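O-methyltransferase (Burkholderia thailandensis, PDB 3MCZ) probably transfers a methyl group from S-adenosylmethionine to an oxygen atom of an acceptor, and probably acts as a dimer. Local coordinates at residues D51-G56 / F93-L98; L284-T289 / G339-L344; M290-V295 / P318-A323. All coordinates share one frame; numbering follows the deposited sequence.

Contact 1: residues D51-G56 / F93-L98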
# COMPACT_ATOMS: atom_id res chain seq x y z
N ASP A 51 9.58 -17.27 11.34
CA ASP A 51 9.79 -18.29 12.35
C ASP A 51 10.86 -19.26 11.84
O ASP A 51 11.66 -19.76 12.63
CB ASP A 51 8.49 -19.04 12.66
CG ASP A 51 7.60 -18.27 13.63
OD1 ASP A 51 7.66 -17.02 13.68
OD2 ASP A 51 6.83 -18.92 14.37
N LEU A 52 10.85 -19.56 10.54
CA LEU A 52 11.88 -20.45 9.95
C LEU A 52 13.26 -19.80 9.96
O LEU A 52 14.27 -20.46 10.25
CB LEU A 52 11.51 -20.86 8.52
CG LEU A 52 12.38 -21.96 7.90
CD1 LEU A 52 12.17 -23.33 8.58
CD2 LEU A 52 12.13 -22.06 6.39
N THR A 53 13.30 -18.50 9.67
CA THR A 53 14.55 -17.77 9.55
C THR A 53 15.06 -17.20 10.89
O THR A 53 15.93 -16.34 10.90
CB THR A 53 14.42 -16.63 8.46
OG1 THR A 53 13.26 -15.83 8.71
CG2 THR A 53 14.28 -17.24 7.07
N GLN A 54 14.55 -17.69 12.02
CA GLN A 54 15.15 -17.39 13.33
C GLN A 54 16.59 -17.91 13.38
O GLN A 54 17.44 -17.37 14.11
CB GLN A 54 14.35 -18.01 14.47
CG GLN A 54 13.10 -17.20 14.85
CD GLN A 54 12.38 -17.79 16.06
OE1 GLN A 54 11.92 -18.94 16.01
NE2 GLN A 54 12.30 -17.02 17.15
N THR A 55 16.86 -18.94 12.60
CA THR A 55 18.23 -19.29 12.31
C THR A 55 18.48 -19.26 10.80
O THR A 55 17.53 -19.26 10.00
CB THR A 55 18.61 -20.63 12.96
OG1 THR A 55 20.00 -20.86 12.76
CG2 THR A 55 17.78 -21.79 12.39
N GLY A 56 19.74 -19.16 10.41
CA GLY A 56 20.08 -18.96 9.01
C GLY A 56 19.56 -20.07 8.10
O GLY A 56 19.72 -21.25 8.39
N PHE A 93 20.04 -16.72 4.90
CA PHE A 93 19.23 -15.60 5.33
C PHE A 93 18.74 -15.86 6.73
O PHE A 93 18.22 -16.95 7.02
CB PHE A 93 18.01 -15.44 4.42
CG PHE A 93 18.35 -15.02 3.02
CD1 PHE A 93 18.67 -15.96 2.06
CD2 PHE A 93 18.33 -13.67 2.65
CE1 PHE A 93 18.98 -15.58 0.76
CE2 PHE A 93 18.62 -13.30 1.33
CZ PHE A 93 18.96 -14.26 0.40
N ARG A 94 18.87 -14.84 7.57
CA ARG A 94 18.41 -14.90 8.95
C ARG A 94 17.76 -13.57 9.32
O ARG A 94 18.03 -12.53 8.72
CB ARG A 94 19.57 -15.23 9.90
CG ARG A 94 20.58 -14.11 10.11
CD ARG A 94 21.66 -14.51 11.14
NE ARG A 94 22.55 -13.38 11.40
CZ ARG A 94 23.48 -12.97 10.55
NH1 ARG A 94 23.64 -13.60 9.39
NH2 ARG A 94 24.26 -11.94 10.85
N ASN A 95 16.87 -13.62 10.31
CA ASN A 95 16.15 -12.45 10.78
C ASN A 95 17.03 -11.35 11.31
O ASN A 95 17.98 -11.59 12.05
CB ASN A 95 15.20 -12.82 11.91
CG ASN A 95 14.09 -13.72 11.46
OD1 ASN A 95 13.81 -13.82 10.28
ND2 ASN A 95 13.43 -14.37 12.42
N THR A 96 16.67 -10.12 10.97
CA THR A 96 17.26 -8.96 11.61
C THR A 96 16.66 -8.76 13.00
O THR A 96 15.69 -9.43 13.37
CB THR A 96 16.99 -7.71 10.81
OG1 THR A 96 15.57 -7.57 10.65
CG2 THR A 96 17.68 -7.82 9.45
N ALA A 97 17.25 -7.84 13.76
CA ALA A 97 16.79 -7.53 15.11
C ALA A 97 15.31 -7.14 15.11
O ALA A 97 14.52 -7.67 15.88
CB ALA A 97 17.67 -6.44 15.75
N LEU A 98 14.93 -6.24 14.22
CA LEU A 98 13.53 -5.81 14.10
C LEU A 98 12.59 -7.01 13.86
O LEU A 98 11.58 -7.18 14.53
CB LEU A 98 13.41 -4.85 12.91
CG LEU A 98 12.06 -4.19 12.65
CD1 LEU A 98 11.75 -3.21 13.77
CD2 LEU A 98 12.05 -3.53 11.28
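T53 and N95 grip each other twice, once through side chains and once through backbone. The hydroxyl OG1 of T53 donates to the amide oxygen OD1 of N95 at 2.6 Å, arriving tilted 30° from the amide plane, while N95 N gives its hydrogen to T53 O at 2.9 Å. With OG1 set between its own backbone N and carbonyl carbon (chi1 51°), T53 meets the N95 side chain broadside. The other end of the N95 amide is engaged too: ND2 bonds to F50 O and E100 OE1, which leaves little freedom to flip the group. Q54 lays CG 3.7 Å from N95 ND2, and its own amide reaches E100 OE2. Further out, the turn runs beside strand 92-95 with CA-H...O contacts, R94 CA 3.5 Å from T53 O and G56 CA 3.4 Å from F93 O. R94 CB rests against G56 CA and the rest of its chain leads away, whereas the F93 ring leaves the contact to meet H78 edge-to-face. Within the dimerisation domain, the backbone and side chain of N95 together thus tie the turn after helix 49-52 to a two-stranded antiparallel hairpin, with ND2 also bonding F50 and E100.

Contact 2: residues L284-T289 / G339-L344; sequences LILTMT and GRYTLL
The ring of Y341 lies against the backbone of the neighbouring strand, with M288 CA over one face, M288 CB above the same face but displaced toward the ring's periphery, and T287 N at its edge, in plane. Its CD2 comes within 3.4 Å of M288 N, and L286 CG meets the same CD2 at 4.0 Å, the leucine standing crosswise to the tyrosine. M288, a selenomethionine, runs out with CG anti to the backbone N (chi1 -177°) and then bends at its last torsion. That bend carries CE to the phenol end of Y341, 3.7 Å from CZ, and to R340 CD, alongside which the M288 chain points the same way. The tyrosine hydroxyl itself bonds to D256, and the R340 guanidinium to I12 O.

Where strand 284-288 ends, T289 and T342 meet through their OG1 atoms, hydrogen-bonded at 2.6 Å. T289 N also bonds to R340 O; one water joins T289 OG1 to G339 O, and a second donates to both T289 O and R340 O. Farther along, L286 and L343 share one face of the sheet through CD1 and CB, while I285, T287, T342 and L344 share the other, which helix 319-328 covers. I285 and L344 exchange two nearly straight backbone bonds; T287 and T342 also exchange two, the one from T287 N more bent. The strands run antiparallel, at 159°. In the 3-2-1-4-5-7-6 order of the class I methyltransferase fold, this is where antiparallel strand 341-347 slots between 281-288 and 332-338.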
# COMPACT_ATOMS: atom_id res chain seq x y z
N LEU A 284 -14.29 11.09 30.73
CA LEU A 284 -13.07 11.06 29.94
C LEU A 284 -13.43 10.64 28.53
O LEU A 284 -14.10 9.63 28.34
CB LEU A 284 -12.05 10.08 30.49
CG LEU A 284 -11.64 10.25 31.95
CD1 LEU A 284 -10.56 9.23 32.35
CD2 LEU A 284 -11.21 11.69 32.30
N ILE A 285 -12.98 11.42 27.55
CA ILE A 285 -13.13 11.04 26.16
C ILE A 285 -11.78 11.11 25.46
O ILE A 285 -11.18 12.15 25.37
CB ILE A 285 -14.11 11.94 25.40
CG1 ILE A 285 -15.49 11.97 26.09
CG2 ILE A 285 -14.20 11.46 23.91
CD1 ILE A 285 -16.49 13.00 25.50
N LEU A 286 -11.32 9.97 24.98
CA LEU A 286 -10.10 9.90 24.22
C LEU A 286 -10.49 9.85 22.75
O LEU A 286 -11.29 9.02 22.34
CB LEU A 286 -9.37 8.63 24.60
CG LEU A 286 -8.00 8.44 24.00
CD1 LEU A 286 -7.03 9.54 24.46
CD2 LEU A 286 -7.50 7.04 24.42
N THR A 287 -9.92 10.74 21.96
CA THR A 287 -10.30 10.87 20.58
C THR A 287 -9.11 11.35 19.75
O THR A 287 -8.27 12.15 20.22
CB THR A 287 -11.53 11.79 20.46
OG1 THR A 287 -11.98 11.77 19.11
CG2 THR A 287 -11.21 13.27 20.86
N MSE A 288 -8.98 10.85 18.52
CA MSE A 288 -7.90 11.33 17.67
C MSE A 288 -8.09 12.83 17.41
O MSE A 288 -9.17 13.28 17.04
CB MSE A 288 -7.83 10.62 16.32
CG MSE A 288 -6.62 11.13 15.50
SE MSE A 288 -6.25 9.96 14.01
CE MSE A 288 -5.89 8.49 15.23
N THR A 289 -7.02 13.58 17.53
CA THR A 289 -7.12 15.04 17.42
C THR A 289 -7.49 15.46 15.99
O THR A 289 -6.85 15.01 15.01
CB THR A 289 -5.79 15.68 17.78
OG1 THR A 289 -5.42 15.27 19.09
CG2 THR A 289 -5.85 17.21 17.71
N GLY A 339 0.21 12.27 22.11
CA GLY A 339 0.65 12.12 20.74
C GLY A 339 -0.41 12.69 19.78
O GLY A 339 -0.79 13.84 19.87
N ARG A 340 -0.92 11.85 18.89
CA ARG A 340 -1.96 12.24 17.93
C ARG A 340 -3.40 12.26 18.50
O ARG A 340 -4.37 12.49 17.75
CB ARG A 340 -1.91 11.28 16.73
CG ARG A 340 -2.37 9.85 17.02
CD ARG A 340 -2.41 8.98 15.73
NE ARG A 340 -1.10 8.44 15.34
CZ ARG A 340 -0.80 7.98 14.11
NH1 ARG A 340 0.41 7.51 13.85
NH2 ARG A 340 -1.71 8.02 13.13
N TYR A 341 -3.52 11.93 19.78
CA TYR A 341 -4.80 11.88 20.48
C TYR A 341 -4.97 13.06 21.43
O TYR A 341 -4.00 13.65 21.93
CB TYR A 341 -4.94 10.53 21.21
CG TYR A 341 -5.38 9.40 20.34
CD1 TYR A 341 -4.49 8.69 19.53
CD2 TYR A 341 -6.71 9.03 20.30
CE1 TYR A 341 -4.94 7.63 18.71
CE2 TYR A 341 -7.16 8.00 19.50
CZ TYR A 341 -6.29 7.32 18.70
OH TYR A 341 -6.82 6.29 17.92
N THR A 342 -6.23 13.42 21.66
CA THR A 342 -6.62 14.34 22.71
C THR A 342 -7.48 13.57 23.72
O THR A 342 -8.44 12.89 23.36
CB THR A 342 -7.42 15.55 22.14
OG1 THR A 342 -6.59 16.27 21.20
CG2 THR A 342 -7.90 16.54 23.26
N LEU A 343 -7.14 13.75 24.99
CA LEU A 343 -7.96 13.32 26.10
C LEU A 343 -8.72 14.53 26.63
O LEU A 343 -8.12 15.55 27.03
CB LEU A 343 -7.09 12.68 27.19
CG LEU A 343 -7.86 12.16 28.41
CD1 LEU A 343 -8.81 10.97 28.07
CD2 LEU A 343 -6.85 11.75 29.50
N LEU A 344 -10.04 14.46 26.53
CA LEU A 344 -10.92 15.49 27.07
C LEU A 344 -11.42 14.99 28.40
O LEU A 344 -11.77 13.81 28.54
CB LEU A 344 -12.09 15.77 26.13
CG LEU A 344 -11.74 16.33 24.75
CD1 LEU A 344 -13.06 16.31 23.86
CD2 LEU A 344 -11.16 17.73 24.86
O HOH W 1 -2.84 15.56 19.24
O HOH W 2 -4.32 13.56 15.30

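Contact 3: residues M290-V295 / P318-A323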
# COMPACT_ATOMS: atom_id res chain seq x y z
N MSE A 290 -8.52 16.27 15.86
CA MSE A 290 -8.97 16.76 14.56
C MSE A 290 -9.47 18.18 14.73
O MSE A 290 -10.37 18.42 15.55
CB MSE A 290 -10.10 15.86 14.05
CG MSE A 290 -10.91 16.48 12.92
SE MSE A 290 -12.45 15.44 12.39
CE MSE A 290 -11.40 14.64 10.88
N ASN A 291 -8.94 19.09 13.94
CA ASN A 291 -9.38 20.47 13.99
C ASN A 291 -10.74 20.63 13.30
O ASN A 291 -11.19 19.73 12.55
CB ASN A 291 -8.33 21.38 13.35
CG ASN A 291 -7.01 21.35 14.09
OD1 ASN A 291 -6.95 20.87 15.21
ND2 ASN A 291 -5.97 21.84 13.48
N ASP A 292 -11.39 21.77 13.51
CA ASP A 292 -12.68 22.09 12.83
C ASP A 292 -12.63 22.09 11.29
O ASP A 292 -13.63 21.86 10.64
CB ASP A 292 -13.24 23.42 13.35
CG ASP A 292 -13.94 23.27 14.70
OD1 ASP A 292 -14.53 22.18 15.00
OD2 ASP A 292 -13.91 24.25 15.46
N ASP A 293 -11.46 22.28 10.70
CA ASP A 293 -11.34 22.25 9.25
C ASP A 293 -11.42 20.84 8.63
O ASP A 293 -11.55 20.70 7.43
CB ASP A 293 -10.07 22.98 8.80
CG ASP A 293 -8.77 22.26 9.22
OD1 ASP A 293 -8.78 21.11 9.73
OD2 ASP A 293 -7.71 22.87 9.00
N ARG A 294 -11.38 19.81 9.48
CA ARG A 294 -11.48 18.39 9.05
C ARG A 294 -10.31 17.89 8.17
O ARG A 294 -10.35 16.78 7.66
CB ARG A 294 -12.84 18.14 8.39
CG ARG A 294 -13.92 18.13 9.43
CD ARG A 294 -15.23 18.02 8.78
NE ARG A 294 -16.30 17.73 9.73
CZ ARG A 294 -16.88 18.60 10.54
NH1 ARG A 294 -16.49 19.91 10.67
NH2 ARG A 294 -17.85 18.11 11.30
N VAL A 295 -9.26 18.70 8.04
CA VAL A 295 -8.10 18.31 7.24
C VAL A 295 -6.79 18.40 7.99
O VAL A 295 -5.77 17.99 7.44
CB VAL A 295 -7.98 19.09 5.93
CG1 VAL A 295 -9.19 18.84 5.02
CG2 VAL A 295 -7.84 20.60 6.17
N PRO A 318 -14.69 16.43 14.83
CA PRO A 318 -13.71 17.38 15.33
C PRO A 318 -13.66 17.49 16.84
O PRO A 318 -14.69 17.50 17.51
CB PRO A 318 -14.13 18.71 14.70
CG PRO A 318 -14.95 18.31 13.45
CD PRO A 318 -15.61 17.02 13.82
N THR A 319 -12.44 17.62 17.35
CA THR A 319 -12.21 17.67 18.78
C THR A 319 -12.85 18.87 19.45
O THR A 319 -13.43 18.70 20.51
CB THR A 319 -10.68 17.54 19.07
OG1 THR A 319 -10.20 16.38 18.36
CG2 THR A 319 -10.43 17.40 20.57
N PRO A 320 -12.77 20.07 18.85
CA PRO A 320 -13.49 21.19 19.43
C PRO A 320 -15.01 20.99 19.45
O PRO A 320 -15.68 21.52 20.35
CB PRO A 320 -13.13 22.38 18.53
CG PRO A 320 -11.81 21.98 17.90
CD PRO A 320 -11.96 20.49 17.70
N TRP A 321 -15.54 20.25 18.49
CA TRP A 321 -16.99 19.98 18.46
C TRP A 321 -17.35 19.04 19.62
O TRP A 321 -18.32 19.29 20.34
CB TRP A 321 -17.41 19.37 17.12
CG TRP A 321 -18.85 19.05 17.08
CD1 TRP A 321 -19.88 19.89 16.77
CD2 TRP A 321 -19.44 17.79 17.36
NE1 TRP A 321 -21.08 19.22 16.85
CE2 TRP A 321 -20.83 17.93 17.25
CE3 TRP A 321 -18.91 16.56 17.74
CZ2 TRP A 321 -21.71 16.87 17.45
CZ3 TRP A 321 -19.80 15.50 17.94
CH2 TRP A 321 -21.18 15.67 17.78
N ILE A 322 -16.56 17.98 19.80
CA ILE A 322 -16.76 17.09 20.95
C ILE A 322 -16.70 17.89 22.27
O ILE A 322 -17.55 17.74 23.14
CB ILE A 322 -15.74 15.92 20.97
CG1 ILE A 322 -15.92 15.05 19.71
CG2 ILE A 322 -15.94 15.09 22.24
CD1 ILE A 322 -14.77 13.98 19.42
N ALA A 323 -15.68 18.73 22.41
CA ALA A 323 -15.53 19.50 23.61
C ALA A 323 -16.73 20.39 23.87
O ALA A 323 -17.18 20.51 25.02
CB ALA A 323 -14.21 20.32 23.59
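P318 points the CG corner of its ring at the flat face of the R294 guanidinium, CG lying 3.4 Å above the plane, over its centre, and P318 CD lies 3.5 Å from R294 NH2. The arginine sits at the end of a type I turn, N291 to R294, and its chain stays extended from CG to NE (chi2 175°, chi3 169°) to bring the flat group back over the proline. A weak bond from R294 NH1 to D292 O may help to hold its rotation.

On the same proline, M290 approaches with its selenium in one of its two conformers, a less certain placement, whereas D292 comes in crosswise and brings its OD1 to P318 CB. D292 also runs counter to P320, its OD2 3.7 Å from P320 CB. M290 and T319 are linked by a firmer, reciprocal pair of bonds. T319 N, in the first turn of helix 319-328, donates to M290 O at 2.9 Å in the carbonyl plane, and M290 N donates to T319 OG1 at 3.0 Å. The hydroxyl stands beside its own backbone N (chi1 -51°), where it can face M290. D293 OD1 accepts from V295 N in an Asx turn and also bonds to T296, so the loop is braced from within; R294 and V295 touch H78 of the second subunit. M290 O thus satisfies an amide in the first turn of the helix, where no carbonyl of a preceding turn can serve, while P318 and P320 offer carbon surface to the charged ends of R294 and D292.

Overall arrangement
Along the chain, contact 1 comes first: residues 51-56 and 93-98 close a mostly helical loop within the dimerisation domain, and the chain then leaves it for the methyltransferase domain. Contact 2 opens there at 284-289 and closes only at 339-344, pairing two strands of the central sheet. Contact 3 is nested inside that loop, as 290-295 follows directly on T289 and meets 318-323 at the start of helix 319-328. Contacts 2 and 3 touch, T319 and I322 packing on T287, T289 and L344, so the paired strands, the loop and the helix pack as one continuous unit. Contact 1 lies on the opposite side of the chain's centre, about 38 Å from contact 2, centre to centre.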